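Local atomic coordinates of glucanase (Clostridium thermocellum, PDB entry 5GXX), a protein that probably hydrolyses internal beta-1,4-glucosidic bonds of cellulose, as a family 9 endoglucanase of the cellulosome. Residues 140-145 against 195-200; 108-113 against 184-189; 200-205 against 219-224; 101-106 against 169-174. The protein carries 1 engineered substitution. All blocks are in the same frame, centred on the assembly; numbering follows the deposited sequence.

Contact 1 of 4, residues 140-145 against 195-200; sequences KGSAVV and SGFWDE. With CA (calcium ion), chain C.
Phe197 and Glu200 bear on the first turn of helix 142-158, the phenylalanine against Ser142 and the glutamate against Ala143, joining the starts of helices 142-158 and 198-212 in the family 9 catalytic domain. This part of the contact is van der Waals packing, and no hydrogen bond joins the two segments. Ser142 CB lies 3.6 Å from Phe197 CG, where the ring begins, and Phe197 CB is 3.6 Å from Ala143 N. With CG of Phe197 held between its backbone N and carbonyl carbon (chi1 65°), the far end of the ring leads away from the helix and its CE1 sits over the centre of the Trp198 indole. Ser142 OG stands above one face of the Phe197 ring, toward the rim, but its hydrogen bonds go to Ala175 and Ser180. Glu200 CG is 3.3 Å from Ala143 O, and a bend at chi2 (77°) brings Glu200 CD to 3.6 Å from Ala143 CB.

The other interaction is metal coordination. Glu200 grips a calcium ion through both carboxylate oxygens, OE1 at 2.6 Å and OE2 at 2.3 Å, and Asp199 also binds with both of its own. Ser195 OG at 2.5 Å, Gly196 O at 2.3 Å, a water and Asp246 O complete eight ligand atoms.

Two carboxylates would balance the charge of the calcium. Helix 142-158 supplies no ligand here; instead the methyl of Ala143 lies over one face of the Glu200 carboxylate, while the calcium binds at its oxygen edge.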
# COMPACT_ATOMS: atom_id res chain seq x y z
N LYS A 140 -15.09 -34.56 25.31
CA LYS A 140 -15.38 -35.19 26.59
C LYS A 140 -14.11 -35.49 27.38
O LYS A 140 -14.05 -36.47 28.13
CB LYS A 140 -16.20 -36.46 26.38
CG LYS A 140 -15.63 -37.38 25.31
CD LYS A 140 -16.47 -38.64 25.09
CE LYS A 140 -15.78 -39.51 24.06
NZ LYS A 140 -16.36 -40.88 23.97
N GLY A 141 -13.11 -34.62 27.26
CA GLY A 141 -11.87 -34.77 28.02
C GLY A 141 -12.13 -34.93 29.51
O GLY A 141 -12.82 -34.12 30.13
N SER A 142 -11.57 -35.98 30.09
CA SER A 142 -11.81 -36.31 31.49
C SER A 142 -11.35 -35.18 32.44
O SER A 142 -12.04 -34.91 33.42
CB SER A 142 -11.22 -37.67 31.86
OG SER A 142 -11.90 -38.77 31.22
N ALA A 143 -10.22 -34.54 32.15
CA ALA A 143 -9.72 -33.44 32.98
C ALA A 143 -10.68 -32.25 32.95
O ALA A 143 -11.18 -31.81 33.99
CB ALA A 143 -8.33 -33.01 32.54
N VAL A 144 -11.00 -31.76 31.76
CA VAL A 144 -11.87 -30.60 31.67
C VAL A 144 -13.28 -30.92 32.19
O VAL A 144 -13.84 -30.13 32.96
CB VAL A 144 -11.87 -29.92 30.28
CG1 VAL A 144 -12.52 -30.81 29.22
CG2 VAL A 144 -12.52 -28.54 30.34
N VAL A 145 -13.85 -32.06 31.80
CA VAL A 145 -15.17 -32.40 32.30
C VAL A 145 -15.20 -32.69 33.80
O VAL A 145 -16.18 -32.36 34.48
CB VAL A 145 -15.79 -33.59 31.50
CG1 VAL A 145 -17.17 -33.99 32.03
CG2 VAL A 145 -15.91 -33.25 30.01
N SER A 195 -0.79 -33.29 33.97
CA SER A 195 -0.77 -34.30 35.02
C SER A 195 -1.65 -35.49 34.66
O SER A 195 -1.63 -36.50 35.36
CB SER A 195 -1.24 -33.70 36.35
OG SER A 195 -2.49 -33.06 36.18
N GLY A 196 -2.44 -35.39 33.60
CA GLY A 196 -3.45 -36.40 33.32
C GLY A 196 -4.76 -36.05 33.99
O GLY A 196 -4.96 -34.94 34.50
N PHE A 197 -5.66 -37.03 34.03
CA PHE A 197 -7.03 -36.80 34.44
C PHE A 197 -7.43 -37.48 35.76
O PHE A 197 -8.52 -37.23 36.27
CB PHE A 197 -7.99 -37.19 33.30
CG PHE A 197 -7.97 -38.67 33.00
CD1 PHE A 197 -8.51 -39.56 33.92
CD2 PHE A 197 -7.34 -39.17 31.87
CE1 PHE A 197 -8.49 -40.92 33.70
CE2 PHE A 197 -7.29 -40.55 31.64
CZ PHE A 197 -7.86 -41.43 32.57
N TRP A 198 -6.55 -38.31 36.32
CA TRP A 198 -6.89 -38.97 37.59
C TRP A 198 -7.09 -37.98 38.74
O TRP A 198 -7.96 -38.19 39.59
CB TRP A 198 -5.87 -40.06 37.96
CG TRP A 198 -5.79 -41.18 36.95
CD1 TRP A 198 -4.74 -41.46 36.12
CD2 TRP A 198 -6.80 -42.16 36.67
NE1 TRP A 198 -5.04 -42.56 35.34
CE2 TRP A 198 -6.29 -43.00 35.66
CE3 TRP A 198 -8.09 -42.40 37.17
CZ2 TRP A 198 -7.03 -44.08 35.14
CZ3 TRP A 198 -8.82 -43.48 36.66
CH2 TRP A 198 -8.28 -44.30 35.65
N ASP A 199 -6.29 -36.92 38.79
CA ASP A 199 -6.49 -35.91 39.83
C ASP A 199 -7.83 -35.19 39.74
O ASP A 199 -8.44 -34.93 40.77
CB ASP A 199 -5.34 -34.89 39.81
CG ASP A 199 -5.10 -34.30 38.42
OD1 ASP A 199 -4.49 -34.99 37.57
OD2 ASP A 199 -5.51 -33.15 38.18
N GLU A 200 -8.32 -34.88 38.54
CA GLU A 200 -9.64 -34.28 38.40
C GLU A 200 -10.74 -35.24 38.87
O GLU A 200 -11.73 -34.82 39.48
CB GLU A 200 -9.95 -33.85 36.96
CG GLU A 200 -9.20 -32.62 36.45
CD GLU A 200 -7.76 -32.91 36.07
OE1 GLU A 200 -7.38 -34.10 36.05
OE2 GLU A 200 -7.01 -31.94 35.79
CA CA C . -5.00 -33.09 35.90
O HOH W 1 -4.56 -32.24 33.85

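Contact 2 of 4, residues 108-113 against 184-189; sequences VVYQIG and YTAANG
Tyr184 brings its CD1 to 3.5 Å from Tyr110 CE2, the two rings inclined at 51° in a pairing that is neither a stack nor edge-to-face. Its hydroxyl turns to another partner, Tyr191 O. At Thr185 the backbone takes over: Thr185 N donates to Tyr110 OH at 3.1 Å, and Ala186 N donates to the same oxygen at 3.0 Å, the latter from the edge of the ring and in its plane. Two nearly straight bonds thus fix the phenol oxygen at the start of the type I turn Thr185-Asn188. Ala186 also meets Gln111, whose extended side chain reaches it with CG trans to the backbone N (chi1 -173°). Gln111 NE2 gives a bent bond of 3.3 Å to Ala186 O, approaching above the carbonyl plane, and a much straighter one of 2.9 Å to Gly113 O; a water donates to Ala186 O as well. Ala187 adds its CB, 3.4 Å from Gln111 OE1. The side chains of Tyr110 and Gln111 thus hold the loop to one side of strand 108-112, the middle strand of a small antiparallel sheet. Phe137 of strand 136-139 touches Ala186, Phe57 of strand 56-57 touches Ala187, and Val144 of helix 142-158 packs on both tyrosines.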
# COMPACT_ATOMS: atom_id res chain seq x y z
N VAL A 108 -19.37 -31.94 26.06
CA VAL A 108 -19.61 -30.55 26.47
C VAL A 108 -18.89 -29.64 25.50
O VAL A 108 -17.93 -30.07 24.85
CB VAL A 108 -19.10 -30.27 27.92
CG1 VAL A 108 -19.85 -31.15 28.94
CG2 VAL A 108 -17.58 -30.44 28.06
N VAL A 109 -19.36 -28.39 25.38
CA VAL A 109 -18.56 -27.32 24.80
C VAL A 109 -17.48 -27.04 25.84
O VAL A 109 -17.82 -26.73 26.99
CB VAL A 109 -19.38 -26.03 24.58
CG1 VAL A 109 -18.47 -24.88 24.17
CG2 VAL A 109 -20.45 -26.25 23.51
N TYR A 110 -16.22 -27.15 25.45
CA TYR A 110 -15.11 -26.95 26.41
C TYR A 110 -14.21 -25.77 26.12
O TYR A 110 -13.27 -25.51 26.88
CB TYR A 110 -14.29 -28.24 26.56
CG TYR A 110 -13.36 -28.60 25.41
CD1 TYR A 110 -13.81 -29.37 24.33
CD2 TYR A 110 -12.02 -28.22 25.42
CE1 TYR A 110 -12.94 -29.71 23.29
CE2 TYR A 110 -11.15 -28.55 24.39
CZ TYR A 110 -11.62 -29.31 23.33
OH TYR A 110 -10.76 -29.64 22.30
N GLN A 111 -14.46 -25.06 25.03
CA GLN A 111 -13.70 -23.87 24.70
C GLN A 111 -14.49 -22.96 23.77
O GLN A 111 -15.19 -23.43 22.87
CB GLN A 111 -12.36 -24.26 24.07
CG GLN A 111 -11.42 -23.10 23.84
CD GLN A 111 -10.01 -23.54 23.54
OE1 GLN A 111 -9.46 -24.42 24.20
NE2 GLN A 111 -9.40 -22.90 22.56
N ILE A 112 -14.39 -21.65 23.96
CA ILE A 112 -14.90 -20.68 23.00
C ILE A 112 -13.75 -19.77 22.60
O ILE A 112 -13.11 -19.17 23.45
CB ILE A 112 -16.04 -19.78 23.54
CG1 ILE A 112 -17.23 -20.57 24.11
CG2 ILE A 112 -16.51 -18.77 22.47
CD1 ILE A 112 -18.00 -21.43 23.13
N GLY A 113 -13.46 -19.70 21.31
CA GLY A 113 -12.32 -18.93 20.84
C GLY A 113 -11.10 -19.80 20.57
O GLY A 113 -10.87 -20.83 21.22
N TYR A 184 -9.49 -33.60 24.31
CA TYR A 184 -9.12 -32.29 24.82
C TYR A 184 -7.88 -31.81 24.07
O TYR A 184 -6.75 -32.18 24.42
CB TYR A 184 -8.93 -32.37 26.33
CG TYR A 184 -8.54 -31.08 27.02
CD1 TYR A 184 -9.44 -30.02 27.10
CD2 TYR A 184 -7.29 -30.93 27.64
CE1 TYR A 184 -9.08 -28.82 27.74
CE2 TYR A 184 -6.93 -29.75 28.29
CZ TYR A 184 -7.83 -28.70 28.33
OH TYR A 184 -7.49 -27.52 28.96
N THR A 185 -8.10 -31.04 23.01
CA THR A 185 -7.04 -30.58 22.11
C THR A 185 -6.98 -29.07 21.84
O THR A 185 -5.89 -28.54 21.61
CB THR A 185 -7.09 -31.32 20.74
OG1 THR A 185 -8.32 -31.02 20.07
CG2 THR A 185 -6.91 -32.84 20.91
N ALA A 186 -8.12 -28.38 21.90
CA ALA A 186 -8.19 -27.00 21.47
C ALA A 186 -7.35 -26.08 22.35
O ALA A 186 -6.96 -24.99 21.93
CB ALA A 186 -9.63 -26.52 21.42
N ALA A 187 -7.08 -26.53 23.58
CA ALA A 187 -6.31 -25.73 24.55
C ALA A 187 -4.83 -26.12 24.61
O ALA A 187 -4.09 -25.63 25.46
CB ALA A 187 -6.93 -25.81 25.93
N ASN A 188 -4.37 -27.00 23.71
CA ASN A 188 -2.97 -27.39 23.76
C ASN A 188 -2.01 -26.24 23.53
O ASN A 188 -2.17 -25.45 22.59
CB ASN A 188 -2.68 -28.47 22.73
CG ASN A 188 -3.26 -29.80 23.12
OD1 ASN A 188 -3.86 -29.95 24.19
ND2 ASN A 188 -3.07 -30.80 22.27
N GLY A 189 -1.01 -26.16 24.41
CA GLY A 189 -0.04 -25.09 24.41
C GLY A 189 -0.53 -23.90 25.23
O GLY A 189 0.28 -23.01 25.49
O HOH W 2 -6.91 -22.86 20.33

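Contact 3 of 4, residues 200-205 against 219-224; sequences ELLWAS and DKAESY. With CA (calcium ion), chain C.
Leu201 O, packed 3.5 Å from Tyr224 CE2, accepts two hydrogen bonds from Ser205, one from its backbone N at 2.9 Å and one from its OG at 2.8 Å, arriving from opposite faces of the carbonyl plane. The serine hydroxyl, between its own backbone N and carbonyl carbon (chi1 58°), also lies at the edge of the Tyr224 ring, in its plane, and 3.3 Å from Ala221 CA. Over one face of that ring stands Leu201 CB, 3.8 Å from the centroid, in a CH-pi contact; the opposite face has Lys220 O above it, itself taking a bond from Ser223 OG at 2.7 Å. Leu202 contributes CD1, 3.4 Å from Ala221 O. The segments belong to consecutive helices of the catalytic domain, which form an antiparallel hairpin: the axes of segments 200-205 and 219-224 approach to 8.5 Å with N-to-C directions 156° apart. Tyr224 OH is bonded to Asp176, so its hydroxyl ties helix 215-224 to helix 162-178. No hydrogen bond crosses between the two segments. The hydroxyls of Ser205 and Ser223 are satisfied by carbonyls of their own helices, which lets polar side chains lie in an interface joined by packing alone.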
# COMPACT_ATOMS: atom_id res chain seq x y z
N GLU A 200 -8.32 -34.88 38.54
CA GLU A 200 -9.64 -34.28 38.40
C GLU A 200 -10.74 -35.24 38.87
O GLU A 200 -11.73 -34.82 39.48
CB GLU A 200 -9.95 -33.85 36.96
CG GLU A 200 -9.20 -32.62 36.45
CD GLU A 200 -7.76 -32.91 36.07
OE1 GLU A 200 -7.38 -34.10 36.05
OE2 GLU A 200 -7.01 -31.94 35.79
N LEU A 201 -10.59 -36.52 38.56
CA LEU A 201 -11.61 -37.47 39.04
C LEU A 201 -11.62 -37.55 40.56
O LEU A 201 -12.69 -37.63 41.15
CB LEU A 201 -11.46 -38.86 38.41
CG LEU A 201 -11.62 -38.93 36.89
CD1 LEU A 201 -11.35 -40.40 36.47
CD2 LEU A 201 -13.02 -38.49 36.47
N LEU A 202 -10.44 -37.57 41.16
CA LEU A 202 -10.31 -37.48 42.62
C LEU A 202 -11.00 -36.25 43.20
O LEU A 202 -11.77 -36.35 44.16
CB LEU A 202 -8.83 -37.43 43.02
CG LEU A 202 -8.53 -37.24 44.51
CD1 LEU A 202 -9.13 -38.36 45.36
CD2 LEU A 202 -7.02 -37.16 44.69
N TRP A 203 -10.67 -35.08 42.65
CA TRP A 203 -11.19 -33.79 43.10
C TRP A 203 -12.70 -33.75 42.96
O TRP A 203 -13.41 -33.40 43.90
CB TRP A 203 -10.51 -32.71 42.25
CG TRP A 203 -10.85 -31.26 42.37
CD1 TRP A 203 -11.32 -30.48 41.36
CD2 TRP A 203 -10.63 -30.37 43.49
NE1 TRP A 203 -11.44 -29.17 41.77
CE2 TRP A 203 -11.02 -29.07 43.07
CE3 TRP A 203 -10.14 -30.54 44.78
CZ2 TRP A 203 -10.95 -27.96 43.91
CZ3 TRP A 203 -10.09 -29.44 45.62
CH2 TRP A 203 -10.49 -28.17 45.18
N ALA A 204 -13.21 -34.18 41.81
CA ALA A 204 -14.65 -34.14 41.59
C ALA A 204 -15.40 -35.12 42.49
O ALA A 204 -16.41 -34.75 43.10
CB ALA A 204 -14.95 -34.39 40.12
N SER A 205 -14.93 -36.37 42.57
CA SER A 205 -15.58 -37.36 43.43
C SER A 205 -15.55 -36.95 44.91
O SER A 205 -16.52 -37.18 45.63
CB SER A 205 -15.02 -38.78 43.22
OG SER A 205 -13.62 -38.86 43.46
N ASP A 219 -15.66 -44.02 47.95
CA ASP A 219 -14.97 -45.21 47.45
C ASP A 219 -14.27 -44.98 46.12
O ASP A 219 -13.13 -45.42 45.95
CB ASP A 219 -15.94 -46.37 47.32
CG ASP A 219 -16.22 -47.02 48.65
OD1 ASP A 219 -15.41 -46.81 49.58
OD2 ASP A 219 -17.24 -47.73 48.78
N LYS A 220 -14.94 -44.28 45.22
CA LYS A 220 -14.35 -43.83 43.96
C LYS A 220 -13.09 -42.99 44.22
O LYS A 220 -12.02 -43.25 43.68
CB LYS A 220 -15.37 -43.03 43.15
CG LYS A 220 -16.43 -43.88 42.45
CD LYS A 220 -15.94 -44.27 41.06
CE LYS A 220 -16.95 -45.07 40.26
NZ LYS A 220 -16.28 -45.44 38.99
N ALA A 221 -13.25 -41.97 45.06
CA ALA A 221 -12.13 -41.07 45.38
C ALA A 221 -10.91 -41.86 45.82
O ALA A 221 -9.81 -41.71 45.26
CB ALA A 221 -12.55 -40.07 46.46
N GLU A 222 -11.11 -42.74 46.80
CA GLU A 222 -10.01 -43.53 47.36
C GLU A 222 -9.39 -44.49 46.34
O GLU A 222 -8.19 -44.74 46.39
CB GLU A 222 -10.42 -44.20 48.67
CG GLU A 222 -10.84 -43.18 49.72
CD GLU A 222 -10.81 -43.69 51.14
OE1 GLU A 222 -11.78 -44.36 51.56
OE2 GLU A 222 -9.81 -43.40 51.85
N SER A 223 -10.19 -44.93 45.37
CA SER A 223 -9.72 -45.78 44.28
C SER A 223 -8.79 -45.08 43.29
O SER A 223 -8.04 -45.72 42.55
CB SER A 223 -10.91 -46.38 43.54
OG SER A 223 -11.38 -45.56 42.48
N TYR A 224 -8.84 -43.75 43.25
CA TYR A 224 -8.02 -43.00 42.30
C TYR A 224 -6.61 -42.72 42.80
O TYR A 224 -5.72 -42.46 41.99
CB TYR A 224 -8.67 -41.67 41.91
CG TYR A 224 -10.03 -41.78 41.27
CD1 TYR A 224 -10.24 -42.54 40.13
CD2 TYR A 224 -11.11 -41.08 41.79
CE1 TYR A 224 -11.50 -42.64 39.54
CE2 TYR A 224 -12.37 -41.16 41.21
CZ TYR A 224 -12.56 -41.94 40.09
OH TYR A 224 -13.82 -42.00 39.51
CA CA C . -5.00 -33.09 35.90
O HOH W 1 -4.56 -32.24 33.85

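Contact 4 of 4, residues 101-106 against 169-174; sequences ACDRGD and KKYFEL
An Asx turn at Asp103, in the loop that leads from helix 85-101 to strand 108-112, rests on Tyr171 of helix 162-178 in the (alpha/alpha)6 barrel characteristic of family 9 glycoside hydrolases. The turn is closed by Gly105 N, which donates to Asp103 OD1 at 2.9 Å with an angle of 155°, meeting the oxygen from above the carboxylate plane. Arg104 braces the same loop from within, its NH1 donating to Ala101 O and, at 2.9 Å, to Asp103 O.

Across the contact, Tyr171 brings its hydroxyl up against CB and the backbone N of Asp103. Tyr171 OH is 3.3 Å from Asp103 CB and close to Asp103 N, but the angle there is too poor for a hydrogen bond; its hydroxyl is bonded to Leu99 O instead, near the end of helix 85-101. With Asp103 CG trans to the backbone N (chi1 -179°), the carboxylate crosses the ring at an angle, and OD1 lies at its edge, in plane, 3.8 Å from Tyr171 CE1. The two flat groups are turned 54° against each other. Lys170 NZ is 5.1 Å from Asp103 OD2, too far for a salt bridge, though the opposite charges probably attract weakly. One turn further along the helix, Leu174 reaches the end of the loop, with CD1 3.6 Å from Asp106 O.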
# COMPACT_ATOMS: atom_id res chain seq x y z
N ALA A 101 -24.52 -24.41 30.87
CA ALA A 101 -24.91 -24.11 29.50
C ALA A 101 -24.04 -24.81 28.45
O ALA A 101 -24.43 -24.91 27.29
CB ALA A 101 -24.97 -22.60 29.25
N CYS A 102 -22.88 -25.30 28.87
CA CYS A 102 -21.96 -26.03 27.98
C CYS A 102 -22.37 -27.49 27.72
O CYS A 102 -21.76 -28.14 26.87
CB CYS A 102 -20.56 -26.07 28.57
SG CYS A 102 -19.68 -24.49 28.44
N ASP A 103 -23.37 -27.99 28.43
CA ASP A 103 -23.79 -29.38 28.29
C ASP A 103 -24.21 -29.71 26.86
O ASP A 103 -25.02 -28.98 26.27
CB ASP A 103 -24.96 -29.67 29.22
CG ASP A 103 -25.44 -31.11 29.14
OD1 ASP A 103 -24.62 -32.05 29.05
OD2 ASP A 103 -26.68 -31.29 29.19
N ARG A 104 -23.69 -30.80 26.31
CA ARG A 104 -24.16 -31.33 25.02
C ARG A 104 -24.44 -32.83 25.17
O ARG A 104 -24.38 -33.58 24.19
CB ARG A 104 -23.16 -31.03 23.89
CG ARG A 104 -22.91 -29.55 23.56
CD ARG A 104 -24.16 -28.87 23.03
NE ARG A 104 -24.02 -27.46 22.65
CZ ARG A 104 -24.23 -26.41 23.45
NH1 ARG A 104 -24.57 -26.55 24.73
NH2 ARG A 104 -24.09 -25.20 22.93
N GLY A 105 -24.69 -33.26 26.40
CA GLY A 105 -25.06 -34.64 26.73
C GLY A 105 -23.94 -35.64 26.90
O GLY A 105 -23.48 -35.91 28.02
N ASP A 106 -23.51 -36.22 25.78
CA ASP A 106 -22.41 -37.17 25.72
C ASP A 106 -21.07 -36.42 25.59
O ASP A 106 -20.03 -37.03 25.36
CB ASP A 106 -22.64 -38.02 24.47
CG ASP A 106 -23.09 -37.17 23.29
OD1 ASP A 106 -22.26 -36.35 22.80
OD2 ASP A 106 -24.26 -37.27 22.87
N LYS A 169 -23.16 -34.26 38.68
CA LYS A 169 -23.24 -35.71 38.53
C LYS A 169 -23.20 -36.13 37.07
O LYS A 169 -22.58 -37.14 36.75
CB LYS A 169 -24.53 -36.23 39.17
CG LYS A 169 -24.56 -36.11 40.68
CD LYS A 169 -25.90 -36.60 41.23
CE LYS A 169 -25.94 -36.53 42.74
NZ LYS A 169 -27.12 -37.31 43.24
N LYS A 170 -23.86 -35.35 36.20
CA LYS A 170 -23.84 -35.64 34.76
C LYS A 170 -22.39 -35.64 34.27
O LYS A 170 -21.93 -36.58 33.63
CB LYS A 170 -24.65 -34.61 33.96
CG LYS A 170 -26.15 -34.81 33.83
CD LYS A 170 -26.70 -33.76 32.88
CE LYS A 170 -28.22 -33.69 32.88
NZ LYS A 170 -28.82 -34.85 32.19
N TYR A 171 -21.67 -34.58 34.63
CA TYR A 171 -20.31 -34.40 34.14
C TYR A 171 -19.34 -35.41 34.75
O TYR A 171 -18.49 -35.95 34.04
CB TYR A 171 -19.85 -32.95 34.36
CG TYR A 171 -20.60 -31.92 33.56
CD1 TYR A 171 -21.44 -32.27 32.49
CD2 TYR A 171 -20.48 -30.57 33.85
CE1 TYR A 171 -22.10 -31.30 31.75
CE2 TYR A 171 -21.14 -29.60 33.11
CZ TYR A 171 -21.95 -29.97 32.06
OH TYR A 171 -22.61 -28.99 31.36
N PHE A 172 -19.51 -35.72 36.03
CA PHE A 172 -18.61 -36.68 36.65
C PHE A 172 -18.79 -38.05 36.02
O PHE A 172 -17.81 -38.74 35.73
CB PHE A 172 -18.77 -36.77 38.17
CG PHE A 172 -17.97 -37.90 38.75
CD1 PHE A 172 -16.60 -37.77 38.96
CD2 PHE A 172 -18.57 -39.11 39.02
CE1 PHE A 172 -15.85 -38.83 39.45
CE2 PHE A 172 -17.83 -40.18 39.51
CZ PHE A 172 -16.47 -40.05 39.72
N GLU A 173 -20.03 -38.44 35.78
CA GLU A 173 -20.26 -39.74 35.18
C GLU A 173 -19.61 -39.85 33.80
O GLU A 173 -19.06 -40.90 33.47
CB GLU A 173 -21.76 -40.04 35.13
CG GLU A 173 -22.33 -40.39 36.50
CD GLU A 173 -23.84 -40.20 36.60
OE1 GLU A 173 -24.51 -40.05 35.55
OE2 GLU A 173 -24.37 -40.21 37.73
N LEU A 174 -19.70 -38.77 33.01
CA LEU A 174 -19.13 -38.72 31.67
C LEU A 174 -17.61 -38.77 31.75
O LEU A 174 -16.95 -39.50 31.03
CB LEU A 174 -19.56 -37.46 30.91
CG LEU A 174 -18.87 -37.15 29.58
CD1 LEU A 174 -19.12 -38.26 28.57
CD2 LEU A 174 -19.28 -35.80 28.98

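Following the chain, residues 101-106 and 108-113 come first and are joined later to 169-174 (contact 4) and 184-189 (contact 2). Contact 1 opens between these, at 140-145, and closes at 195-200, so contacts 4, 2 and 1 cross one another, each opening before the previous one has closed. Contact 3 follows in series, taking up Glu200 where contact 1 ends and closing a short hairpin at 219-224. Cys102 O and Val109 N probably bond contact 4 to contact 2, Val144 packs contact 1 on Tyr184, and Phe172 links contact 4 with contact 3. Together they tie a small sheet, four helices and a calcium site within the catalytic domain.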